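Local coordinates for protein fucose-binding lectin (Kordia periserrulae, PDB 6HTN) that binds methyl alpha-L-fucopyranoside in pockets between the blades of a beta-propeller, consistent with a role as a carbohydrate-binding lectin, at residues I114-Y119 with Y130-S135; H14-S19 with E29-S34. All coordinates share one frame; numbering follows the deposited sequence.

Interaction 1. Residues I114-Y119 with Y130-S135; sequences IHIRVY and YCWDGS. With MFU (methyl alpha-L-fucopyranoside), chain H; MFU (methyl alpha-L-fucopyranoside), chain I.
Ile116 packs beside Trp132 across an antiparallel hairpin, the two middle strands of a four-stranded propeller blade. Their CB atoms lie 4.2 Å apart, and Ile114 and Val118 extend the same face as a row of apolar bumps. The Trp132 indole forms a flat floor: CG is anti to the backbone N (chi1 177°), which lays the ring alongside Ile114 and Ile116. One fucoside sits on it, its C4 over the ring centre, while Gly134 N lies under the opposite face. The methyl C6 of that sugar drops into the hollow between the ring and the isoleucines, 3.5 Å from Trp132 NE1 and 3.8 Å from Ile114 CG2. Trp137 packs on Ile116 and Val118, and its NE1 is hydrogen-bonded to the same sugar.

The other face carries Arg117 and Cys131. The arginine chain bends at chi2 (-67°) and folds over the sulfur, which covers one face of the guanidinium. This turns NE and NH2 toward a second fucoside, whose O4 and O5 they bind. Both faces of the hairpin thus serve sugar pockets. NH1 and NH2 form a salt bridge with Asp133 OD1, and NH1 donates a hydrogen bond to Ile116 O from above the carbonyl plane. Asp133 OD2 is held by Tyr138. His115 ND1 donates to Asp133 OD1 at 2.7 Å, nearly straight at 171°, in the imidazole plane but above the carboxylate plane.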
loop_
_atom_site.group_PDB
_atom_site.type_symbol
_atom_site.label_atom_id
_atom_site.label_comp_id
_atom_site.label_asym_id
_atom_site.label_seq_id
_atom_site.Cartn_x
_atom_site.Cartn_y
_atom_site.Cartn_z
ATOM N N ILE A 114 -27.094 -14.822 11.541
ATOM C CA ILE A 114 -26.015 -13.814 11.305
ATOM C C ILE A 114 -26.172 -13.230 9.910
ATOM O O ILE A 114 -26.481 -13.923 8.944
ATOM C CB ILE A 114 -24.628 -14.471 11.537
ATOM C CG1 ILE A 114 -23.537 -13.397 11.625
ATOM C CG2 ILE A 114 -24.322 -15.491 10.487
ATOM C CD1 ILE A 114 -23.636 -12.490 12.774
ATOM N N HIS A 115 -25.853 -11.951 9.811
ATOM C CA HIS A 115 -25.732 -11.191 8.554
ATOM C C HIS A 115 -24.322 -10.612 8.530
ATOM O O HIS A 115 -23.917 -10.029 9.563
ATOM C CB HIS A 115 -26.760 -10.069 8.513
ATOM C CG HIS A 115 -28.150 -10.581 8.585
ATOM N ND1 HIS A 115 -28.861 -10.899 7.464
ATOM C CD2 HIS A 115 -28.903 -10.920 9.652
ATOM C CE1 HIS A 115 -30.061 -11.388 7.836
ATOM N NE2 HIS A 115 -30.090 -11.418 9.144
ATOM N N ILE A 116 -23.631 -10.794 7.409
ATOM C CA ILE A 116 -22.259 -10.258 7.266
ATOM C C ILE A 116 -22.177 -9.390 6.036
ATOM O O ILE A 116 -22.800 -9.704 5.020
ATOM C CB ILE A 116 -21.254 -11.430 7.191
ATOM C CG1 ILE A 116 -21.452 -12.466 8.297
ATOM C CG2 ILE A 116 -19.813 -10.884 7.162
ATOM C CD1 ILE A 116 -20.674 -13.720 8.061
ATOM N N ARG A 117 -21.431 -8.312 6.154
ATOM C CA ARG A 117 -21.124 -7.447 4.999
ATOM C C ARG A 117 -19.608 -7.270 4.934
ATOM O O ARG A 117 -18.983 -6.911 5.955
ATOM C CB ARG A 117 -21.850 -6.101 5.159
ATOM C CG ARG A 117 -23.375 -6.212 5.243
ATOM C CD ARG A 117 -23.955 -6.684 3.929
ATOM N NE ARG A 117 -25.427 -6.705 3.948
ATOM C CZ ARG A 117 -26.157 -7.780 4.286
ATOM N NH1 ARG A 117 -25.581 -8.906 4.710
ATOM N NH2 ARG A 117 -27.487 -7.706 4.240
ATOM N N VAL A 118 -19.060 -7.512 3.757
ATOM C CA VAL A 118 -17.602 -7.443 3.503
ATOM C C VAL A 118 -17.386 -6.421 2.391
ATOM O O VAL A 118 -18.125 -6.458 1.392
ATOM C CB VAL A 118 -17.072 -8.808 3.072
ATOM C CG1 VAL A 118 -15.590 -8.716 2.731
ATOM C CG2 VAL A 118 -17.301 -9.837 4.172
ATOM N N TYR A 119 -16.402 -5.536 2.539
ATOM C CA TYR A 119 -16.178 -4.443 1.567
ATOM C C TYR A 119 -14.724 -4.508 1.103
ATOM O O TYR A 119 -13.820 -4.609 1.936
ATOM C CB TYR A 119 -16.443 -3.088 2.218
ATOM C CG TYR A 119 -17.848 -2.976 2.744
ATOM C CD1 TYR A 119 -18.176 -3.490 3.986
ATOM C CD2 TYR A 119 -18.879 -2.383 1.986
ATOM C CE1 TYR A 119 -19.472 -3.456 4.470
ATOM C CE2 TYR A 119 -20.155 -2.332 2.471
ATOM C CZ TYR A 119 -20.450 -2.871 3.696
ATOM O OH TYR A 119 -21.734 -2.911 4.192
ATOM N N TYR A 130 -20.042 -7.380 -0.380
ATOM C CA TYR A 130 -20.483 -8.772 -0.473
ATOM C C TYR A 130 -21.287 -9.088 0.770
ATOM O O TYR A 130 -20.932 -8.688 1.877
ATOM C CB TYR A 130 -19.266 -9.692 -0.636
ATOM C CG TYR A 130 -18.385 -9.268 -1.769
ATOM C CD1 TYR A 130 -18.823 -9.369 -3.069
ATOM C CD2 TYR A 130 -17.137 -8.712 -1.529
ATOM C CE1 TYR A 130 -18.040 -8.912 -4.121
ATOM C CE2 TYR A 130 -16.349 -8.261 -2.583
ATOM C CZ TYR A 130 -16.812 -8.342 -3.875
ATOM O OH TYR A 130 -16.061 -7.936 -4.948
ATOM N N CYS A 131 -22.436 -9.735 0.535
ATOM C CA CYS A 131 -23.466 -9.866 1.586
ATOM C C CYS A 131 -23.781 -11.328 1.855
ATOM O O CYS A 131 -23.959 -12.121 0.887
ATOM C CB CYS A 131 -24.788 -9.238 1.135
ATOM S SG CYS A 131 -24.624 -7.507 0.638
ATOM N N TRP A 132 -23.862 -11.650 3.126
ATOM C CA TRP A 132 -24.335 -12.983 3.591
ATOM C C TRP A 132 -25.521 -12.765 4.507
ATOM O O TRP A 132 -25.429 -12.065 5.512
ATOM C CB TRP A 132 -23.221 -13.737 4.332
ATOM C CG TRP A 132 -23.682 -15.067 4.877
ATOM C CD1 TRP A 132 -24.134 -15.327 6.125
ATOM C CD2 TRP A 132 -23.650 -16.303 4.166
ATOM N NE1 TRP A 132 -24.386 -16.652 6.252
ATOM C CE2 TRP A 132 -24.133 -17.279 5.065
ATOM C CE3 TRP A 132 -23.287 -16.665 2.880
ATOM C CZ2 TRP A 132 -24.222 -18.621 4.692
ATOM C CZ3 TRP A 132 -23.366 -17.990 2.509
ATOM C CH2 TRP A 132 -23.830 -18.950 3.414
ATOM N N ASP A 133 -26.649 -13.435 4.163
ATOM C CA ASP A 133 -27.850 -13.393 5.035
ATOM C C ASP A 133 -28.284 -14.829 5.370
ATOM O O ASP A 133 -29.364 -14.967 5.965
ATOM C CB ASP A 133 -28.985 -12.677 4.328
ATOM C CG ASP A 133 -28.704 -11.202 3.995
ATOM O OD1 ASP A 133 -28.227 -10.476 4.873
ATOM O OD2 ASP A 133 -29.169 -10.779 2.893
ATOM N N GLY A 134 -27.442 -15.808 5.093
ATOM C CA GLY A 134 -27.691 -17.199 5.505
ATOM C C GLY A 134 -27.810 -18.188 4.379
ATOM O O GLY A 134 -27.900 -19.382 4.696
ATOM N N SER A 135 -27.756 -17.778 3.115
ATOM C CA SER A 135 -27.910 -18.716 1.979
ATOM C C SER A 135 -26.672 -18.695 1.068
ATOM O O SER A 135 -25.968 -19.719 0.966
ATOM C CB SER A 135 -29.208 -18.391 1.258
ATOM O OG SER A 135 -29.350 -19.159 0.083
HETATM C C1 MFU H . -20.250 -20.338 6.915
HETATM C C2 MFU H . -19.394 -19.713 5.814
HETATM C C3 MFU H . -20.187 -18.566 5.193
HETATM C C4 MFU H . -20.510 -17.560 6.252
HETATM C C5 MFU H . -21.373 -18.266 7.333
HETATM C C6 MFU H . -21.731 -17.314 8.448
HETATM O O1 MFU H . -21.363 -20.941 6.234
HETATM O O2 MFU H . -19.114 -20.740 4.858
HETATM O O3 MFU H . -19.427 -18.023 4.108
HETATM O O4 MFU H . -19.362 -17.048 6.916
HETATM O O5 MFU H . -20.553 -19.367 7.899
HETATM C CM MFU H . -22.234 -21.477 7.248
HETATM C C1 MFU I . -28.630 -5.473 1.566
HETATM C C2 MFU I . -27.570 -4.742 0.757
HETATM C C3 MFU I . -27.393 -3.327 1.261
HETATM C C4 MFU I . -27.164 -3.236 2.701
HETATM C C5 MFU I . -28.301 -3.974 3.398
HETATM C C6 MFU I . -28.208 -3.986 4.870
HETATM O O1 MFU I . -29.780 -4.735 1.158
HETATM O O2 MFU I . -27.843 -4.834 -0.638
HETATM O O3 MFU I . -26.341 -2.700 0.470
HETATM O O4 MFU I . -25.952 -3.998 3.087
HETATM O O5 MFU I . -28.460 -5.305 2.904
HETATM C CM MFU I . -30.971 -5.314 1.646
#

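Interaction 2. Residues H14-S19 with E29-S34; sequences HLRIYS and ERCWDS. With MFU (methyl alpha-L-fucopyranoside), chain G; MFU (methyl alpha-L-fucopyranoside), chain O.
Trp32, whose CB packs on Leu15 CB, has C5 of one fucoside over one indole face and the backbone of Ser34 over the other, both toward the rim. Leu15 CD1 lies 3.5 Å from O4 of this sugar. The Arg16 guanidinium has Cys31 on one face. Its edge meets Asp33 OD1, which takes both NH1 and NH2; NH2 comes in on the syn lone pair. These two bonds, with that of NH1 to Leu15 O, fix the guanidinium's rotation. At the ring edge, His14 ND1 also donates to Asp33 OD1, at 2.7 Å. Asp33 OD2 is hydrogen-bonded to Tyr38 OH.

On a second fucoside, Arg16 NE binds O4 at 2.9 Å and NH2 binds O5 at 2.8 Å. A chi1 of 177° swings the Glu29 chain away from its own N, and the extended chain runs alongside Tyr18. Its OE1 accepts from sugar O3 and its OE2 from O4. Tyr18 OH, donating to Glu29 OE2 at 2.6 Å, and Leu42 N at OE1 hold the carboxylate in place.

The hairpin lies between strands 3-7 and 37-39 of its blade. Strand 64-71 of the next blade packs against Arg16 and Tyr18. Tyr119 of the second subunit covers Leu15 and Ile17.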
loop_
_atom_site.group_PDB
_atom_site.type_symbol
_atom_site.label_atom_id
_atom_site.label_comp_id
_atom_site.label_asym_id
_atom_site.label_seq_id
_atom_site.Cartn_x
_atom_site.Cartn_y
_atom_site.Cartn_z
ATOM N N HIS A 14 -12.423 -10.239 25.635
ATOM C CA HIS A 14 -11.591 -11.109 24.788
ATOM C C HIS A 14 -11.224 -10.310 23.543
ATOM O O HIS A 14 -12.145 -9.740 22.939
ATOM C CB HIS A 14 -12.313 -12.391 24.423
ATOM C CG HIS A 14 -12.708 -13.167 25.647
ATOM N ND1 HIS A 14 -11.911 -14.218 26.118
ATOM C CD2 HIS A 14 -13.743 -13.014 26.524
ATOM C CE1 HIS A 14 -12.486 -14.709 27.240
ATOM N NE2 HIS A 14 -13.574 -13.992 27.524
ATOM N N LEU A 15 -9.938 -10.260 23.213
ATOM C CA LEU A 15 -9.469 -9.529 21.996
ATOM C C LEU A 15 -8.866 -10.532 21.052
ATOM O O LEU A 15 -8.128 -11.461 21.485
ATOM C CB LEU A 15 -8.419 -8.482 22.394
ATOM C CG LEU A 15 -8.790 -7.460 23.458
ATOM C CD1 LEU A 15 -7.578 -6.572 23.801
ATOM C CD2 LEU A 15 -9.941 -6.577 23.006
ATOM N N ARG A 16 -9.100 -10.347 19.762
ATOM C CA ARG A 16 -8.456 -11.158 18.715
ATOM C C ARG A 16 -7.906 -10.182 17.672
ATOM O O ARG A 16 -8.730 -9.439 17.071
ATOM C CB ARG A 16 -9.333 -12.223 18.104
ATOM C CG ARG A 16 -9.851 -13.247 19.107
ATOM C CD ARG A 16 -8.704 -14.178 19.550
ATOM N NE ARG A 16 -9.220 -15.229 20.473
ATOM C CZ ARG A 16 -9.342 -15.121 21.782
ATOM N NH1 ARG A 16 -9.092 -14.026 22.426
ATOM N NH2 ARG A 16 -9.768 -16.167 22.457
ATOM N N ILE A 17 -6.603 -10.175 17.463
ATOM C CA ILE A 17 -5.913 -9.198 16.577
ATOM C C ILE A 17 -5.253 -9.985 15.459
ATOM O O ILE A 17 -4.386 -10.855 15.750
ATOM C CB ILE A 17 -4.934 -8.335 17.369
ATOM C CG1 ILE A 17 -5.516 -7.736 18.639
ATOM C CG2 ILE A 17 -4.296 -7.295 16.464
ATOM C CD1 ILE A 17 -6.768 -6.856 18.407
ATOM N N TYR A 18 -5.557 -9.686 14.213
ATOM C CA TYR A 18 -5.104 -10.417 13.027
ATOM C C TYR A 18 -4.167 -9.544 12.199
ATOM O O TYR A 18 -4.495 -8.370 11.921
ATOM C CB TYR A 18 -6.301 -10.874 12.183
ATOM C CG TYR A 18 -7.241 -11.778 12.954
ATOM C CD1 TYR A 18 -6.983 -13.148 13.068
ATOM C CD2 TYR A 18 -8.298 -11.250 13.662
ATOM C CE1 TYR A 18 -7.799 -13.954 13.857
ATOM C CE2 TYR A 18 -9.115 -12.040 14.431
ATOM C CZ TYR A 18 -8.865 -13.397 14.536
ATOM O OH TYR A 18 -9.628 -14.164 15.411
ATOM N N SER A 19 -3.058 -10.120 11.784
ATOM C CA SER A 19 -2.064 -9.390 10.964
ATOM C C SER A 19 -1.300 -10.342 10.062
ATOM O O SER A 19 -1.292 -11.544 10.279
ATOM C CB SER A 19 -1.165 -8.567 11.808
ATOM O OG SER A 19 -0.354 -9.403 12.685
ATOM N N GLU A 29 -2.647 -14.619 14.504
ATOM C CA GLU A 29 -3.756 -14.276 15.415
ATOM C C GLU A 29 -3.194 -14.088 16.808
ATOM O O GLU A 29 -2.532 -15.057 17.308
ATOM C CB GLU A 29 -4.803 -15.372 15.427
ATOM C CG GLU A 29 -5.933 -15.116 16.403
ATOM C CD GLU A 29 -6.897 -16.269 16.533
ATOM O OE1 GLU A 29 -6.440 -17.449 16.543
ATOM O OE2 GLU A 29 -8.155 -16.006 16.601
ATOM N N ARG A 30 -3.339 -12.936 17.384
ATOM C CA ARG A 30 -2.905 -12.651 18.768
ATOM C C ARG A 30 -4.142 -12.543 19.645
ATOM O O ARG A 30 -5.136 -11.909 19.231
ATOM C CB ARG A 30 -2.028 -11.428 18.877
ATOM C CG ARG A 30 -0.701 -11.611 18.158
ATOM C CD ARG A 30 0.259 -12.581 18.902
ATOM N NE ARG A 30 0.808 -11.867 20.024
ATOM C CZ ARG A 30 1.512 -12.468 21.038
ATOM N NH1 ARG A 30 1.631 -13.765 21.074
ATOM N NH2 ARG A 30 2.130 -11.726 21.905
ATOM N N CYS A 31 -4.096 -13.183 20.792
ATOM C CA CYS A 31 -5.283 -13.348 21.658
ATOM C C CYS A 31 -5.071 -12.793 23.033
ATOM O O CYS A 31 -3.987 -12.991 23.617
ATOM C CB CYS A 31 -5.616 -14.818 21.804
ATOM S SG CYS A 31 -5.781 -15.748 20.296
ATOM N N TRP A 32 -6.102 -12.146 23.577
ATOM C CA TRP A 32 -6.113 -11.699 24.985
ATOM C C TRP A 32 -7.391 -12.244 25.595
ATOM O O TRP A 32 -8.484 -11.929 25.060
ATOM C CB TRP A 32 -6.056 -10.198 25.116
ATOM C CG TRP A 32 -6.176 -9.655 26.505
ATOM C CD1 TRP A 32 -7.316 -9.496 27.250
ATOM C CD2 TRP A 32 -5.081 -9.211 27.316
ATOM N NE1 TRP A 32 -7.000 -8.949 28.465
ATOM C CE2 TRP A 32 -5.630 -8.766 28.536
ATOM C CE3 TRP A 32 -3.699 -9.139 27.126
ATOM C CZ2 TRP A 32 -4.820 -8.242 29.542
ATOM C CZ3 TRP A 32 -2.900 -8.610 28.119
ATOM C CH2 TRP A 32 -3.466 -8.183 29.322
ATOM N N ASP A 33 -7.294 -13.009 26.680
ATOM C CA ASP A 33 -8.499 -13.559 27.365
ATOM C C ASP A 33 -8.568 -13.109 28.818
ATOM O O ASP A 33 -9.693 -13.186 29.386
ATOM C CB ASP A 33 -8.526 -15.071 27.331
ATOM C CG ASP A 33 -8.704 -15.667 25.970
ATOM O OD1 ASP A 33 -9.511 -15.106 25.198
ATOM O OD2 ASP A 33 -8.192 -16.740 25.766
ATOM N N SER A 34 -7.483 -12.658 29.435
ATOM C CA SER A 34 -7.513 -12.274 30.870
ATOM C C SER A 34 -6.332 -11.401 31.215
ATOM O O SER A 34 -6.530 -10.297 31.714
ATOM C CB SER A 34 -7.563 -13.478 31.786
ATOM O OG SER A 34 -6.497 -14.358 31.510
HETATM C C1 MFU G . -8.628 -19.409 21.040
HETATM C C2 MFU G . -7.898 -19.251 19.704
HETATM C C3 MFU G . -8.691 -19.601 18.489
HETATM C C4 MFU G . -9.925 -18.712 18.456
HETATM C C5 MFU G . -10.589 -19.002 19.813
HETATM C C6 MFU G . -11.839 -18.082 19.976
HETATM O O1 MFU G . -8.936 -20.759 20.995
HETATM O O2 MFU G . -6.770 -20.201 19.683
HETATM O O3 MFU G . -7.993 -19.411 17.237
HETATM O O4 MFU G . -9.573 -17.308 18.477
HETATM O O5 MFU G . -9.804 -18.554 20.925
HETATM C CM MFU G . -9.611 -21.147 22.223
HETATM C C1 MFU O . -4.484 -3.344 28.724
HETATM C C2 MFU O . -3.520 -3.522 27.551
HETATM C C3 MFU O . -3.656 -4.885 26.998
HETATM C C4 MFU O . -5.033 -5.267 26.552
HETATM C C5 MFU O . -5.925 -5.136 27.826
HETATM C C6 MFU O . -7.349 -5.428 27.459
HETATM O O1 MFU O . -4.016 -4.257 29.701
HETATM O O2 MFU O . -2.199 -3.308 28.092
HETATM O O3 MFU O . -2.687 -5.051 25.905
HETATM O O4 MFU O . -5.498 -4.336 25.578
HETATM O O5 MFU O . -5.777 -3.818 28.309
HETATM C CM MFU O . -4.931 -4.299 30.863
#

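Overall arrangement
Interactions 1 and 2 are equivalent hairpins in two of the chain's three blades, with 53-89 between them. Their centres are 23 Å apart and their nearest atoms about 13 Å, so they do not touch, and they lie on opposite sides of the chain's centre. Each hairpin presents a tryptophan to one sugar and an arginine to another. Binding sites therefore fall between successive blades: the sugar on Trp132 is also held by Arg67 and Glu79, and the one at Arg16 by Trp87. At the subunit boundary the pocket is shared: the sugar on Trp32 is also bound by Arg117 and Glu129 of the second subunit, and the one at Arg117 by Trp37 of the second subunit.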